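PDB 3UC9: increased recombination centers protein 6 from Saccharomyces cerevisiae, which acts as a clathrin coat accessory factor related to small G proteins and is involved in gross chromosomal rearrangements and telomere healing. Local coordinates for residues Q123-A128 with T132-V137. Residues are numbered along the deposited sequence; the frame is centred on the assembly and turned at random.
Sequences QFMIAA and TFVVLV. Unlike the reference sequence in segment 132-137: Val137 (reference Ala).
Val134 meets the helix with a single methyl: its CG2 lies 3.7 Å from Met125 SD and 4.2 Å from Phe124 CE2, so one branch touches both helix side chains. Met125 and Val134 meet end on, tip to tip, sulfur against methyl, and the methionine methyl joins in, with CE 4.0 Å from Val134 CG2. The CA-CB bond of Met125 runs across the direction to the strand; its CB-CG and CG-SD bonds (chi1 -64°, chi2 -49°) carry the sulfur to Val134, and a further bend at chi3 leaves CE beside the same methyl. Phe124 approaches differently. With CG anti to the backbone N (chi1 -176°), its ring extends toward the strand and presents an edge to Val134, CG2 lying near the ring plane; Met125 SD also sits at that edge, in plane. This is the packing of a helix on one face of a parallel part of a Rossmann-like sheet, as in the small G proteins to which Irc6p is related: helix 121-127 leads through a short loop into strand 133-138, which runs between strands 103-110 and 163-167. No hydrogen bond joins the two segments, and Met125 and Val134 CA atoms, the nearest across them, stand 8.8 Å apart, leaving side chains to make the contact. Ile163 and Phe159 extend the apolar surroundings of Met125, while Phe133 points away from the helix and packs against helix 185-195 on the other face of the sheet.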
loop_
_atom_site.group_PDB
_atom_site.type_symbol
_atom_site.label_atom_id
_atom_site.label_comp_id
_atom_site.label_asym_id
_atom_site.label_seq_id
_atom_site.Cartn_x
_atom_site.Cartn_y
_atom_site.Cartn_z
ATOM N N GLN A 123 5.485 -15.115 1.026
ATOM C CA GLN A 123 4.241 -15.845 0.838
ATOM C C GLN A 123 3.088 -14.940 0.377
ATOM O O GLN A 123 2.260 -15.350 -0.431
ATOM C CB GLN A 123 3.853 -16.528 2.138
ATOM C CG GLN A 123 4.750 -17.668 2.495
ATOM C CD GLN A 123 4.385 -18.246 3.834
ATOM O OE1 GLN A 123 3.643 -19.224 3.912
ATOM N NE2 GLN A 123 4.874 -17.620 4.906
ATOM N N PHE A 124 3.032 -13.727 0.914
ATOM C CA PHE A 124 2.037 -12.752 0.492
ATOM C C PHE A 124 2.180 -12.438 -0.997
ATOM O O PHE A 124 1.190 -12.432 -1.740
ATOM C CB PHE A 124 2.184 -11.466 1.296
ATOM C CG PHE A 124 1.126 -10.433 0.992
ATOM C CD1 PHE A 124 -0.133 -10.517 1.565
ATOM C CD2 PHE A 124 1.391 -9.381 0.132
ATOM C CE1 PHE A 124 -1.109 -9.566 1.284
ATOM C CE2 PHE A 124 0.425 -8.429 -0.148
ATOM C CZ PHE A 124 -0.827 -8.525 0.425
ATOM N N MET A 125 3.410 -12.160 -1.422
ATOM C CA MET A 125 3.659 -11.774 -2.812
ATOM C C MET A 125 3.389 -12.919 -3.785
ATOM O O MET A 125 2.878 -12.692 -4.870
ATOM C CB MET A 125 5.086 -11.248 -2.980
ATOM C CG MET A 125 5.375 -9.984 -2.207
ATOM S SD MET A 125 4.187 -8.645 -2.382
ATOM C CE MET A 125 4.193 -8.469 -4.162
ATOM N N ILE A 126 3.709 -14.155 -3.402
ATOM C CA ILE A 126 3.361 -15.308 -4.237
ATOM C C ILE A 126 1.865 -15.321 -4.590
ATOM O O ILE A 126 1.489 -15.647 -5.723
ATOM C CB ILE A 126 3.747 -16.660 -3.565
ATOM C CG1 ILE A 126 5.266 -16.788 -3.387
ATOM C CG2 ILE A 126 3.225 -17.842 -4.370
ATOM C CD1 ILE A 126 6.075 -16.452 -4.607
ATOM N N ALA A 127 1.020 -14.968 -3.626
ATOM C CA ALA A 127 -0.431 -14.990 -3.804
ATOM C C ALA A 127 -0.956 -13.738 -4.513
ATOM O O ALA A 127 -2.034 -13.775 -5.101
ATOM C CB ALA A 127 -1.139 -15.159 -2.436
ATOM N N ALA A 128 -0.215 -12.633 -4.434
ATOM C CA ALA A 128 -0.672 -11.353 -4.994
ATOM C C ALA A 128 -0.687 -11.401 -6.522
ATOM O O ALA A 128 0.085 -12.136 -7.154
ATOM C CB ALA A 128 0.222 -10.185 -4.530
ATOM N N THR A 132 0.094 -5.595 -8.595
ATOM C CA THR A 132 -0.281 -4.891 -7.372
ATOM C C THR A 132 0.926 -4.243 -6.697
ATOM O O THR A 132 1.900 -4.920 -6.375
ATOM C CB THR A 132 -0.978 -5.855 -6.375
ATOM O OG1 THR A 132 -2.102 -6.492 -7.010
ATOM C CG2 THR A 132 -1.473 -5.127 -5.153
ATOM N N PHE A 133 0.881 -2.934 -6.469
ATOM C CA PHE A 133 1.935 -2.323 -5.658
ATOM C C PHE A 133 1.727 -2.646 -4.165
ATOM O O PHE A 133 0.590 -2.818 -3.697
ATOM C CB PHE A 133 2.091 -0.815 -5.932
ATOM C CG PHE A 133 0.987 0.072 -5.386
ATOM C CD1 PHE A 133 0.922 0.391 -4.036
ATOM C CD2 PHE A 133 0.066 0.660 -6.242
ATOM C CE1 PHE A 133 -0.066 1.249 -3.547
ATOM C CE2 PHE A 133 -0.927 1.515 -5.758
ATOM C CZ PHE A 133 -0.992 1.802 -4.411
ATOM N N VAL A 134 2.827 -2.759 -3.423
ATOM C CA VAL A 134 2.764 -3.027 -1.983
ATOM C C VAL A 134 3.680 -2.064 -1.256
ATOM O O VAL A 134 4.898 -2.089 -1.458
ATOM C CB VAL A 134 3.187 -4.457 -1.636
ATOM C CG1 VAL A 134 3.075 -4.663 -0.132
ATOM C CG2 VAL A 134 2.312 -5.473 -2.388
ATOM N N VAL A 135 3.083 -1.209 -0.437
ATOM C CA VAL A 135 3.832 -0.231 0.348
ATOM C C VAL A 135 3.649 -0.552 1.812
ATOM O O VAL A 135 2.524 -0.651 2.296
ATOM C CB VAL A 135 3.361 1.196 0.082
ATOM C CG1 VAL A 135 4.124 2.197 0.986
ATOM C CG2 VAL A 135 3.524 1.550 -1.411
ATOM N N LEU A 136 4.768 -0.712 2.513
ATOM C CA LEU A 136 4.776 -0.966 3.937
ATOM C C LEU A 136 5.230 0.316 4.607
ATOM O O LEU A 136 6.383 0.740 4.453
ATOM C CB LEU A 136 5.715 -2.107 4.276
ATOM C CG LEU A 136 5.354 -3.435 3.597
ATOM C CD1 LEU A 136 6.005 -3.567 2.218
ATOM C CD2 LEU A 136 5.757 -4.592 4.474
ATOM N N VAL A 137 4.296 0.936 5.321
ATOM C CA VAL A 137 4.511 2.235 5.929
ATOM C C VAL A 137 4.848 2.035 7.392
ATOM O O VAL A 137 4.021 1.568 8.168
ATOM C CB VAL A 137 3.270 3.126 5.785
ATOM C CG1 VAL A 137 3.501 4.468 6.476
ATOM C CG2 VAL A 137 2.911 3.325 4.316
#